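Long-range contacts in putative esterase (Bacteroides intestinalis DSM 17393, PDB 5VOL), which acts as a calcium-binding ferulic acid esterase of carbohydrate esterase family 1, probably releasing feruloyl groups from arabinoxylan: residues 10-15 with 27-32; 47-52 with 82-87; 54-59 with 86-91. One frame throughout, in Å; residues are numbered along the deposited sequence.

Contact 1 of 3, residues 10-15 with 27-32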
ATOM      1  N   SER C  10      -1.162  21.127  15.932  1.00 31.45           N
ATOM      2  CA  SER C  10       0.254  20.824  15.883  1.00 26.16           C
ATOM      3  C   SER C  10       0.938  21.968  15.145  1.00 26.59           C
ATOM      4  O   SER C  10       0.316  22.661  14.332  1.00 26.39           O
ATOM      5  CB  SER C  10       0.511  19.489  15.189  1.00 22.97           C
ATOM      6  OG  SER C  10       0.153  19.562  13.821  1.00 23.57           O
ATOM      7  N   LYS C  11       2.216  22.165  15.440  1.00 25.27           N
ATOM      8  CA  LYS C  11       2.953  23.334  14.975  1.00 28.00           C
ATOM      9  C   LYS C  11       4.343  22.946  14.550  1.00 22.31           C
ATOM     10  O   LYS C  11       4.956  22.061  15.148  1.00 25.35           O
ATOM     11  CB  LYS C  11       3.074  24.398  16.080  1.00 31.86           C
ATOM     12  CG  LYS C  11       1.920  25.346  16.192  1.00 38.49           C
ATOM     13  CD  LYS C  11       2.151  26.313  17.354  1.00 45.73           C
ATOM     14  CE  LYS C  11       2.535  25.564  18.625  1.00 49.90           C
ATOM     15  NZ  LYS C  11       2.389  26.394  19.856  1.00 52.65           N
ATOM     16  N   VAL C  12       4.852  23.634  13.541  1.00 21.60           N
ATOM     17  CA  VAL C  12       6.260  23.531  13.201  1.00 24.86           C
ATOM     18  C   VAL C  12       6.913  24.854  13.581  1.00 25.40           C
ATOM     19  O   VAL C  12       6.449  25.918  13.188  1.00 25.40           O
ATOM     20  CB  VAL C  12       6.480  23.232  11.714  1.00 24.75           C
ATOM     21  CG1 VAL C  12       7.951  23.422  11.350  1.00 24.86           C
ATOM     22  CG2 VAL C  12       6.038  21.814  11.408  1.00 26.18           C
ATOM     23  N   VAL C  13       7.969  24.785  14.374  1.00 29.29           N
ATOM     24  CA  VAL C  13       8.626  25.996  14.854  1.00 26.50           C
ATOM     25  C   VAL C  13      10.085  25.960  14.431  1.00 24.64           C
ATOM     26  O   VAL C  13      10.722  24.911  14.492  1.00 24.57           O
ATOM     27  CB  VAL C  13       8.504  26.129  16.388  1.00 28.66           C
ATOM     28  CG1 VAL C  13       9.435  27.225  16.912  1.00 37.60           C
ATOM     29  CG2 VAL C  13       7.069  26.434  16.774  1.00 28.69           C
ATOM     30  N   THR C  14      10.606  27.097  13.974  1.00 27.80           N
ATOM     31  CA  THR C  14      12.025  27.197  13.648  1.00 29.06           C
ATOM     32  C   THR C  14      12.705  28.180  14.608  1.00 30.66           C
ATOM     33  O   THR C  14      12.244  29.302  14.784  1.00 31.32           O
ATOM     34  CB  THR C  14      12.236  27.633  12.186  1.00 30.30           C
ATOM     35  OG1 THR C  14      11.879  26.549  11.311  1.00 36.36           O
ATOM     36  CG2 THR C  14      13.695  28.008  11.932  1.00 26.66           C
ATOM     37  N   ASP C  15      13.786  27.746  15.242  1.00 29.16           N
ATOM     38  CA  ASP C  15      14.513  28.607  16.166  1.00 29.51           C
ATOM     39  C   ASP C  15      16.013  28.362  16.014  1.00 31.46           C
ATOM     40  O   ASP C  15      16.445  27.624  15.114  1.00 26.48           O
ATOM     41  CB  ASP C  15      14.052  28.349  17.607  1.00 31.31           C
ATOM     42  CG  ASP C  15      14.146  29.590  18.488  1.00 36.34           C
ATOM     43  OD1 ASP C  15      14.971  30.480  18.197  1.00 35.80           O
ATOM     44  OD2 ASP C  15      13.381  29.672  19.469  1.00 41.15           O
ATOM     45  N   ALA C  27      20.578  26.726  13.626  1.00 26.90           N
ATOM     46  CA  ALA C  27      19.137  26.722  13.454  1.00 27.52           C
ATOM     47  C   ALA C  27      18.600  25.294  13.584  1.00 23.65           C
ATOM     48  O   ALA C  27      19.307  24.315  13.340  1.00 23.19           O
ATOM     49  CB  ALA C  27      18.748  27.316  12.107  1.00 22.82           C
ATOM     50  N   TYR C  28      17.341  25.188  13.967  1.00 24.54           N
ATOM     51  CA  TYR C  28      16.672  23.895  14.009  1.00 22.28           C
ATOM     52  C   TYR C  28      15.190  24.105  13.761  1.00 27.37           C
ATOM     53  O   TYR C  28      14.674  25.209  13.933  1.00 24.34           O
ATOM     54  CB  TYR C  28      16.904  23.204  15.353  1.00 22.34           C
ATOM     55  CG  TYR C  28      16.262  23.926  16.520  1.00 28.10           C
ATOM     56  CD1 TYR C  28      16.965  24.879  17.245  1.00 27.34           C
ATOM     57  CD2 TYR C  28      14.956  23.640  16.912  1.00 26.53           C
ATOM     58  CE1 TYR C  28      16.387  25.544  18.311  1.00 27.44           C
ATOM     59  CE2 TYR C  28      14.375  24.295  17.978  1.00 25.53           C
ATOM     60  CZ  TYR C  28      15.094  25.244  18.675  1.00 29.88           C
ATOM     61  OH  TYR C  28      14.510  25.896  19.737  1.00 33.46           O
ATOM     62  N   THR C  29      14.514  23.038  13.346  1.00 24.45           N
ATOM     63  CA  THR C  29      13.086  23.085  13.077  1.00 23.82           C
ATOM     64  C   THR C  29      12.443  21.944  13.848  1.00 22.96           C
ATOM     65  O   THR C  29      12.892  20.804  13.769  1.00 24.62           O
ATOM     66  CB  THR C  29      12.781  22.952  11.564  1.00 23.92           C
ATOM     67  OG1 THR C  29      13.457  23.989  10.845  1.00 24.93           O
ATOM     68  CG2 THR C  29      11.281  23.041  11.288  1.00 24.92           C
ATOM     69  N   VAL C  30      11.411  22.244  14.616  1.00 22.85           N
ATOM     70  CA  VAL C  30      10.832  21.220  15.473  1.00 21.76           C
ATOM     71  C   VAL C  30       9.334  21.120  15.219  1.00 23.94           C
ATOM     72  O   VAL C  30       8.666  22.136  14.996  1.00 24.35           O
ATOM     73  CB  VAL C  30      11.102  21.525  16.970  1.00 23.94           C
ATOM     74  CG1 VAL C  30      10.605  22.914  17.335  1.00 24.75           C
ATOM     75  CG2 VAL C  30      10.453  20.479  17.864  1.00 22.82           C
ATOM     76  N   PHE C  31       8.825  19.890  15.211  1.00 21.34           N
ATOM     77  CA  PHE C  31       7.384  19.654  15.185  1.00 21.67           C
ATOM     78  C   PHE C  31       6.844  19.532  16.612  1.00 21.36           C
ATOM     79  O   PHE C  31       7.354  18.743  17.387  1.00 21.00           O
ATOM     80  CB  PHE C  31       7.054  18.374  14.398  1.00 21.05           C
ATOM     81  CG  PHE C  31       5.646  17.870  14.613  1.00 21.26           C
ATOM     82  CD1 PHE C  31       4.603  18.312  13.804  1.00 22.08           C
ATOM     83  CD2 PHE C  31       5.363  16.963  15.629  1.00 22.53           C
ATOM     84  CE1 PHE C  31       3.297  17.849  14.002  1.00 22.82           C
ATOM     85  CE2 PHE C  31       4.057  16.492  15.838  1.00 23.10           C
ATOM     86  CZ  PHE C  31       3.027  16.939  15.025  1.00 23.54           C
ATOM     87  N   LEU C  32       5.809  20.299  16.938  1.00 21.12           N
ATOM     88  CA  LEU C  32       5.186  20.219  18.251  1.00 24.13           C
ATOM     89  C   LEU C  32       3.755  19.672  18.142  1.00 22.86           C
ATOM     90  O   LEU C  32       2.939  20.227  17.423  1.00 23.77           O
ATOM     91  CB  LEU C  32       5.168  21.590  18.921  1.00 23.79           C
ATOM     92  CG  LEU C  32       6.517  22.317  19.046  1.00 25.88           C
ATOM     93  CD1 LEU C  32       6.260  23.710  19.570  1.00 30.49           C
ATOM     94  CD2 LEU C  32       7.443  21.561  19.953  1.00 21.97           C
TER
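T14 and T29 meet hydroxyl to hydroxyl across a non-hydrogen-bonded pair, OG1 of T14 standing 3.0 Å from OG1 of T29 in a hydrogen bond that either could donate. In T29 the hydroxyl lies opposite the carbonyl carbon (chi1 -57°), which turns OG1 to T14 and sends its methyl CG2 to V12 CG1. That methyl pair, at 3.4 Å, is tighter than usual van der Waals contact. On the same face, V12 puts CG2 at the edge of the F31 ring, near its plane, 4.5 Å from CD1. S10 reaches this ring obliquely, its CB 3.4 Å from F31 CE1.

K11, V13 and D15 share the other face with Y28, V30 and L32. V13 CG2 packs on L32 CD1 at 4.0 Å. The Y28 ring carbon CG sits between backbone N and carbonyl carbon (chi1 66°), and the ring lies alongside D15, whose CA is over one ring face toward the rim. D15 CB comes 3.3 Å from Y28 OH, with carboxylate and ring planes 25° apart.

Six backbone bonds, two for each of the pairs K11-L32, V13-V30 and D15-Y28, fix this register; the shortest runs from L32 N to K11 O at 2.7 Å. They define an antiparallel beta hairpin at the border of the main sheet.

Beyond the strands, N57 ND2 bonds T29 OG1, while Y124 and Y119 hold Y28 OH. S10 OG bonds D71 and K67 of helix 66-76, and K11 NZ forms a salt bridge with E37. The chemistry is thus a backbone ladder whose faces each carry one hydroxyl of 27-32, T29 on one and Y28 on the other, both bonded beyond the hairpin, beside apolar contacts (V12 with F31; V13 with V30 and L32).

Contact 2 of 3, residues 47-52 with 82-87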
ATOM      1  N   LEU C  47      11.779  12.035  18.153  1.00 18.09           N
ATOM      2  CA  LEU C  47      12.462  11.535  16.976  1.00 20.76           C
ATOM      3  C   LEU C  47      13.389  12.631  16.432  1.00 18.70           C
ATOM      4  O   LEU C  47      12.931  13.722  16.077  1.00 19.12           O
ATOM      5  CB  LEU C  47      11.459  11.112  15.885  1.00 20.47           C
ATOM      6  CG  LEU C  47      12.077  10.754  14.527  1.00 18.05           C
ATOM      7  CD1 LEU C  47      12.926   9.499  14.645  1.00 15.51           C
ATOM      8  CD2 LEU C  47      10.980  10.557  13.460  1.00 17.25           C
ATOM      9  N   TYR C  48      14.686  12.338  16.366  1.00 19.55           N
ATOM     10  CA  TYR C  48      15.617  13.219  15.664  1.00 18.31           C
ATOM     11  C   TYR C  48      15.584  12.846  14.188  1.00 18.35           C
ATOM     12  O   TYR C  48      15.857  11.716  13.812  1.00 20.28           O
ATOM     13  CB  TYR C  48      17.028  13.119  16.272  1.00 23.63           C
ATOM     14  CG  TYR C  48      17.021  13.664  17.682  1.00 22.31           C
ATOM     15  CD1 TYR C  48      17.165  15.031  17.913  1.00 23.85           C
ATOM     16  CD2 TYR C  48      16.801  12.829  18.775  1.00 21.65           C
ATOM     17  CE1 TYR C  48      17.113  15.549  19.199  1.00 25.70           C
ATOM     18  CE2 TYR C  48      16.744  13.336  20.058  1.00 22.86           C
ATOM     19  CZ  TYR C  48      16.910  14.695  20.265  1.00 26.85           C
ATOM     20  OH  TYR C  48      16.845  15.209  21.540  1.00 27.07           O
ATOM     21  N   LEU C  49      15.202  13.794  13.351  1.00 17.75           N
ATOM     22  CA  LEU C  49      15.028  13.510  11.933  1.00 20.20           C
ATOM     23  C   LEU C  49      15.989  14.372  11.096  1.00 17.47           C
ATOM     24  O   LEU C  49      15.778  15.570  10.934  1.00 17.92           O
ATOM     25  CB  LEU C  49      13.577  13.761  11.530  1.00 19.03           C
ATOM     26  CG  LEU C  49      13.133  13.463  10.092  1.00 20.31           C
ATOM     27  CD1 LEU C  49      13.328  11.987   9.771  1.00 18.16           C
ATOM     28  CD2 LEU C  49      11.667  13.830   9.948  1.00 16.54           C
ATOM     29  N   LEU C  50      17.007  13.736  10.536  1.00 18.05           N
ATOM     30  CA  LEU C  50      18.155  14.445   9.958  1.00 20.93           C
ATOM     31  C   LEU C  50      18.064  14.646   8.442  1.00 23.73           C
ATOM     32  O   LEU C  50      17.600  13.753   7.708  1.00 20.49           O
ATOM     33  CB  LEU C  50      19.445  13.683  10.299  1.00 18.50           C
ATOM     34  CG  LEU C  50      19.659  13.287  11.765  1.00 21.21           C
ATOM     35  CD1 LEU C  50      21.017  12.595  11.951  1.00 18.23           C
ATOM     36  CD2 LEU C  50      19.537  14.488  12.724  1.00 19.56           C
ATOM     37  N   HIS C  51      18.520  15.813   7.972  1.00 20.67           N
ATOM     38  CA  HIS C  51      18.488  16.125   6.539  1.00 21.98           C
ATOM     39  C   HIS C  51      19.727  15.623   5.810  1.00 21.82           C
ATOM     40  O   HIS C  51      20.667  15.127   6.432  1.00 22.16           O
ATOM     41  CB  HIS C  51      18.332  17.631   6.301  1.00 19.77           C
ATOM     42  CG  HIS C  51      19.492  18.447   6.782  1.00 21.98           C
ATOM     43  ND1 HIS C  51      20.730  18.419   6.170  1.00 21.65           N
ATOM     44  CD2 HIS C  51      19.604  19.322   7.811  1.00 19.76           C
ATOM     45  CE1 HIS C  51      21.552  19.233   6.807  1.00 23.75           C
ATOM     46  NE2 HIS C  51      20.893  19.802   7.801  1.00 22.57           N
ATOM     47  N   GLY C  52      19.717  15.757   4.486  1.00 20.90           N
ATOM     48  CA  GLY C  52      20.804  15.269   3.657  1.00 20.55           C
ATOM     49  C   GLY C  52      21.836  16.345   3.361  1.00 22.97           C
ATOM     50  O   GLY C  52      21.680  17.494   3.775  1.00 21.45           O
ATOM     51  N   MET C  82       4.654  12.912  19.329  1.00 24.18           N
ATOM     52  CA  MET C  82       6.079  12.910  19.623  1.00 23.21           C
ATOM     53  C   MET C  82       6.684  14.227  19.165  1.00 24.19           C
ATOM     54  O   MET C  82       6.163  14.875  18.256  1.00 22.05           O
ATOM     55  CB  MET C  82       6.792  11.737  18.929  1.00 21.89           C
ATOM     56  CG  MET C  82       6.957  11.893  17.387  1.00 23.11           C
ATOM     57  SD  MET C  82       7.652  10.419  16.586  1.00 23.34           S
ATOM     58  CE  MET C  82       6.140   9.481  16.237  1.00 21.43           C
ATOM     59  N   ILE C  83       7.770  14.622  19.816  1.00 23.60           N
ATOM     60  CA  ILE C  83       8.579  15.752  19.360  1.00 21.83           C
ATOM     61  C   ILE C  83       9.425  15.271  18.182  1.00 19.27           C
ATOM     62  O   ILE C  83      10.045  14.202  18.249  1.00 21.00           O
ATOM     63  CB  ILE C  83       9.503  16.304  20.493  1.00 21.96           C
ATOM     64  CG1 ILE C  83       8.687  16.632  21.752  1.00 23.64           C
ATOM     65  CG2 ILE C  83      10.298  17.511  20.014  1.00 23.81           C
ATOM     66  CD1 ILE C  83       7.641  17.714  21.557  1.00 23.80           C
ATOM     67  N   ILE C  84       9.429  16.032  17.093  1.00 17.37           N
ATOM     68  CA  ILE C  84      10.292  15.706  15.972  1.00 20.85           C
ATOM     69  C   ILE C  84      11.203  16.913  15.708  1.00 22.51           C
ATOM     70  O   ILE C  84      10.734  18.049  15.623  1.00 22.24           O
ATOM     71  CB  ILE C  84       9.495  15.345  14.701  1.00 15.59           C
ATOM     72  CG1 ILE C  84       8.490  14.228  14.993  1.00 16.20           C
ATOM     73  CG2 ILE C  84      10.432  14.839  13.598  1.00 16.30           C
ATOM     74  CD1 ILE C  84       7.559  13.976  13.826  1.00 15.31           C
ATOM     75  N   VAL C  85      12.499  16.676  15.579  1.00 21.46           N
ATOM     76  CA  VAL C  85      13.404  17.823  15.427  1.00 18.86           C
ATOM     77  C   VAL C  85      14.513  17.567  14.418  1.00 20.42           C
ATOM     78  O   VAL C  85      15.087  16.476  14.353  1.00 18.04           O
ATOM     79  CB  VAL C  85      14.023  18.214  16.785  1.00 24.25           C
ATOM     80  CG1 VAL C  85      14.832  17.075  17.311  1.00 27.34           C
ATOM     81  CG2 VAL C  85      14.892  19.487  16.665  1.00 24.90           C
ATOM     82  N   THR C  86      14.794  18.600  13.627  1.00 19.25           N
ATOM     83  CA  THR C  86      15.825  18.562  12.604  1.00 20.39           C
ATOM     84  C   THR C  86      16.794  19.722  12.859  1.00 20.87           C
ATOM     85  O   THR C  86      16.398  20.883  12.740  1.00 19.65           O
ATOM     86  CB  THR C  86      15.222  18.694  11.194  1.00 21.36           C
ATOM     87  OG1 THR C  86      14.263  17.644  10.969  1.00 22.12           O
ATOM     88  CG2 THR C  86      16.333  18.645  10.117  1.00 19.19           C
ATOM     89  N   PRO C  87      18.038  19.416  13.259  1.00 20.33           N
ATOM     90  CA  PRO C  87      19.026  20.494  13.436  1.00 21.55           C
ATOM     91  C   PRO C  87      19.669  20.873  12.098  1.00 22.37           C
ATOM     92  O   PRO C  87      19.688  20.033  11.194  1.00 21.99           O
ATOM     93  CB  PRO C  87      20.049  19.875  14.384  1.00 19.46           C
ATOM     94  CG  PRO C  87      20.031  18.385  14.039  1.00 20.37           C
ATOM     95  CD  PRO C  87      18.599  18.087  13.564  1.00 18.46           C
TER
HETATM   96  O   HOH W   1      19.660  17.314  10.267  1.00 18.64           O
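L47 with I84 and Y48 with V85 form parallel bridges, the two short strand axes approaching to 4.7 Å at an angle of 33°. Three backbone bonds alternate along the ladder: L47 N to I83 O, V85 N to L47 O, and L49 N to V85 O. The next carbonyl, L49 O, lies where the backbone N of P87 would follow, but proline has no N-H to give. T86 OG1 donates instead, 2.6 Å from L49 O and in the plane of that carbonyl. Its torsion (chi1 -58°) sets OG1 beside its own backbone N, pointing across to the neighbouring strand. Where the chains diverge, a water accepts from H51 N and donates to P87 O.

I84 CG2 lies 3.9 Å from L49 CB, the two side chains pointing the same way. L50 CD2 meets the P87 ring at CD, 3.8 Å off, and M82 SD lies 3.9 Å from L47 CB. The T86 methyl CG2 comes to the edge of the H51 imidazole, whose ND1 bonds G52 O and whose NE2 takes A89 N. A valine in place of T86 would probably leave L49 O without its hydroxyl donor. Helices 59-62 and 66-76 link these parallel neighbours, a beta-alpha-beta crossover as in alpha/beta hydrolases. A hydroxyl thus replaces the N-H proline lacks, and a water bridges the next step.

Contact 3 of 3, residues 54-59 with 86-91. With IPA (isopropyl alcohol), chain T.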
ATOM      1  N   TRP C  54      23.853  19.250   1.441  1.00 27.84           N
ATOM      2  CA  TRP C  54      23.373  20.445   0.733  1.00 27.17           C
ATOM      3  C   TRP C  54      22.132  21.071   1.367  1.00 30.80           C
ATOM      4  O   TRP C  54      21.842  22.245   1.140  1.00 31.66           O
ATOM      5  CB  TRP C  54      23.043  20.137  -0.727  1.00 29.15           C
ATOM      6  CG  TRP C  54      24.179  19.867  -1.654  1.00 38.07           C
ATOM      7  CD1 TRP C  54      24.674  18.638  -2.019  1.00 39.28           C
ATOM      8  CD2 TRP C  54      24.924  20.841  -2.411  1.00 37.28           C
ATOM      9  NE1 TRP C  54      25.691  18.796  -2.939  1.00 43.03           N
ATOM     10  CE2 TRP C  54      25.863  20.135  -3.193  1.00 39.84           C
ATOM     11  CE3 TRP C  54      24.892  22.239  -2.491  1.00 34.71           C
ATOM     12  CZ2 TRP C  54      26.768  20.784  -4.046  1.00 41.21           C
ATOM     13  CZ3 TRP C  54      25.787  22.880  -3.335  1.00 38.70           C
ATOM     14  CH2 TRP C  54      26.712  22.152  -4.101  1.00 39.37           C
ATOM     15  N   GLU C  55      21.385  20.283   2.139  1.00 27.24           N
ATOM     16  CA  GLU C  55      20.124  20.737   2.725  1.00 24.28           C
ATOM     17  C   GLU C  55      20.322  21.444   4.067  1.00 25.14           C
ATOM     18  O   GLU C  55      21.388  21.369   4.660  1.00 24.88           O
ATOM     19  CB  GLU C  55      19.166  19.535   2.900  1.00 19.87           C
ATOM     20  CG  GLU C  55      18.769  18.905   1.566  1.00 23.90           C
ATOM     21  CD  GLU C  55      17.880  17.667   1.702  1.00 25.50           C
ATOM     22  OE1 GLU C  55      17.818  17.055   2.797  1.00 25.16           O
ATOM     23  OE2 GLU C  55      17.249  17.302   0.694  1.00 27.40           O
ATOM     24  N   THR C  56      19.286  22.130   4.533  1.00 23.61           N
ATOM     25  CA  THR C  56      19.285  22.692   5.871  1.00 22.81           C
ATOM     26  C   THR C  56      18.031  22.237   6.637  1.00 26.04           C
ATOM     27  O   THR C  56      17.201  21.488   6.104  1.00 23.31           O
ATOM     28  CB  THR C  56      19.378  24.237   5.825  1.00 25.32           C
ATOM     29  OG1 THR C  56      18.294  24.772   5.068  1.00 25.89           O
ATOM     30  CG2 THR C  56      20.686  24.668   5.152  1.00 23.99           C
ATOM     31  N   ASN C  57      17.894  22.709   7.874  1.00 23.37           N
ATOM     32  CA  ASN C  57      16.903  22.183   8.823  1.00 22.70           C
ATOM     33  C   ASN C  57      15.429  22.205   8.396  1.00 22.07           C
ATOM     34  O   ASN C  57      14.674  21.345   8.832  1.00 26.36           O
ATOM     35  CB  ASN C  57      17.034  22.924  10.168  1.00 20.64           C
ATOM     36  CG  ASN C  57      17.076  24.431  10.001  1.00 24.93           C
ATOM     37  OD1 ASN C  57      18.061  24.983   9.496  1.00 23.26           O
ATOM     38  ND2 ASN C  57      16.005  25.109  10.411  1.00 21.42           N
ATOM     39  N   PRO C  58      15.000  23.177   7.562  1.00 24.02           N
ATOM     40  CA  PRO C  58      13.557  23.273   7.298  1.00 21.19           C
ATOM     41  C   PRO C  58      13.002  22.279   6.274  1.00 25.22           C
ATOM     42  O   PRO C  58      11.791  22.279   6.062  1.00 23.35           O
ATOM     43  CB  PRO C  58      13.384  24.696   6.744  1.00 23.68           C
ATOM     44  CG  PRO C  58      14.725  25.398   6.974  1.00 26.06           C
ATOM     45  CD  PRO C  58      15.738  24.297   6.957  1.00 25.07           C
ATOM     46  N   VAL C  59      13.850  21.469   5.650  1.00 21.13           N
ATOM     47  CA  VAL C  59      13.409  20.687   4.501  1.00 20.03           C
ATOM     48  C   VAL C  59      12.387  19.590   4.885  1.00 23.40           C
ATOM     49  O   VAL C  59      11.452  19.334   4.131  1.00 23.68           O
ATOM     50  CB  VAL C  59      14.607  20.050   3.763  1.00 23.01           C
ATOM     51  CG1 VAL C  59      15.272  18.981   4.603  1.00 24.19           C
ATOM     52  CG2 VAL C  59      14.164  19.489   2.421  1.00 24.69           C
ATOM     53  N   THR C  86      14.794  18.600  13.627  1.00 19.25           N
ATOM     54  CA  THR C  86      15.825  18.562  12.604  1.00 20.39           C
ATOM     55  C   THR C  86      16.794  19.722  12.859  1.00 20.87           C
ATOM     56  O   THR C  86      16.398  20.883  12.740  1.00 19.65           O
ATOM     57  CB  THR C  86      15.222  18.694  11.194  1.00 21.36           C
ATOM     58  OG1 THR C  86      14.263  17.644  10.969  1.00 22.12           O
ATOM     59  CG2 THR C  86      16.333  18.645  10.117  1.00 19.19           C
ATOM     60  N   PRO C  87      18.038  19.416  13.259  1.00 20.33           N
ATOM     61  CA  PRO C  87      19.026  20.494  13.436  1.00 21.55           C
ATOM     62  C   PRO C  87      19.669  20.873  12.098  1.00 22.37           C
ATOM     63  O   PRO C  87      19.688  20.033  11.194  1.00 21.99           O
ATOM     64  CB  PRO C  87      20.049  19.875  14.384  1.00 19.46           C
ATOM     65  CG  PRO C  87      20.031  18.385  14.039  1.00 20.37           C
ATOM     66  CD  PRO C  87      18.599  18.087  13.564  1.00 18.46           C
ATOM     67  N   ASN C  88      20.199  22.091  11.959  1.00 22.11           N
ATOM     68  CA  ASN C  88      20.929  22.409  10.732  1.00 22.18           C
ATOM     69  C   ASN C  88      22.303  21.771  10.772  1.00 25.15           C
ATOM     70  O   ASN C  88      23.102  22.051  11.672  1.00 26.24           O
ATOM     71  CB  ASN C  88      21.069  23.920  10.517  1.00 22.36           C
ATOM     72  CG  ASN C  88      21.676  24.262   9.148  1.00 27.30           C
ATOM     73  OD1 ASN C  88      21.555  23.492   8.198  1.00 25.88           O
ATOM     74  ND2 ASN C  88      22.332  25.418   9.051  1.00 27.00           N
ATOM     75  N   ALA C  89      22.576  20.918   9.795  1.00 22.50           N
ATOM     76  CA  ALA C  89      23.876  20.274   9.672  1.00 21.01           C
ATOM     77  C   ALA C  89      24.396  20.419   8.255  1.00 22.61           C
ATOM     78  O   ALA C  89      25.207  19.612   7.800  1.00 23.11           O
ATOM     79  CB  ALA C  89      23.781  18.800  10.051  1.00 19.38           C
ATOM     80  N   GLY C  90      23.908  21.425   7.538  1.00 22.88           N
ATOM     81  CA  GLY C  90      24.248  21.536   6.129  1.00 22.90           C
ATOM     82  C   GLY C  90      24.282  22.928   5.536  1.00 23.33           C
ATOM     83  O   GLY C  90      24.645  23.894   6.203  1.00 25.44           O
ATOM     84  N   GLY C  91      23.900  23.010   4.262  1.00 25.41           N
ATOM     85  CA  GLY C  91      24.033  24.212   3.461  1.00 25.69           C
ATOM     86  C   GLY C  91      24.932  23.945   2.260  1.00 28.45           C
ATOM     87  O   GLY C  91      25.362  22.811   2.047  1.00 26.63           O
TER
HETATM   88  C1  IPA T 304      21.342  15.676  -1.701  1.00 41.97           C
HETATM   89  C2  IPA T 304      19.831  15.895  -1.623  1.00 48.27           C
HETATM   90  C3  IPA T 304      19.111  15.499  -2.916  1.00 48.42           C
HETATM   91  O2  IPA T 304      19.336  15.153  -0.517  1.00 44.97           O
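N57 and N88 cross with their amide planes 57° apart, and the contact made is carbon to oxygen: N57 OD1 lies 3.3 Å from N88 CB. T56 instead runs alongside N88, the two side chains pointing the same way, with T56 CB 3.3 Å from N88 OD1. N88 holds CG anti to its backbone N (chi1 -173°), beside its carbonyl carbon, so that OD1 faces the following residues and accepts from G90 N at 3.2 Å. The donor stands above the amide's carbonyl plane, closing an Asx turn. N57 CB rests 3.3 Å from T86 O, while the T86 methyl CG2 packs 3.4 Å from N57 O; N57 ND2 is taken by T29 OG1.

Backbone meets backbone at the end of the turn. E55 O occupies the side of G90 where a CB would point, 3.2 Å from G90 CA in a CA-H...O contact; G91 is needed as glycine by its own backbone angles. The E55 carboxylate is held from outside the two segments, OE1 by G52 N and OE2 by W254 NE1. OE2 also takes a weak bond from an isopropanol, probably from the crystallisation liquor; E55 lies near, without touching, a probable Ser-His-Asp triad. The pair of loops sits at the C-terminal ends of strands 46-50 and 83-87, one leading into helix 59-62, the other packing P87 and A89 on Y108 of helix 108-123.

Overall arrangement
Contact 2 is the core of the set, with every touching residue buried, whereas contacts 1 and 3 are only partly buried. All three reach one mixed sheet: contact 1 supplies its antiparallel border, contact 2 its parallel interior, and 83-87 is the neighbour of both 24-32 and 46-50. Backbone bonds F31 N to I84 O and T29 O to T86 N tie contact 1 to contact 2. Contacts 2 and 3 share T86 and P87, where the ladder passes into loop. The chemistry changes accordingly, from a regular ladder in contact 1, through one finished by a hydroxyl and a water in contact 2, to amide packing, an Asx turn and glycine-dependent closeness in contact 3.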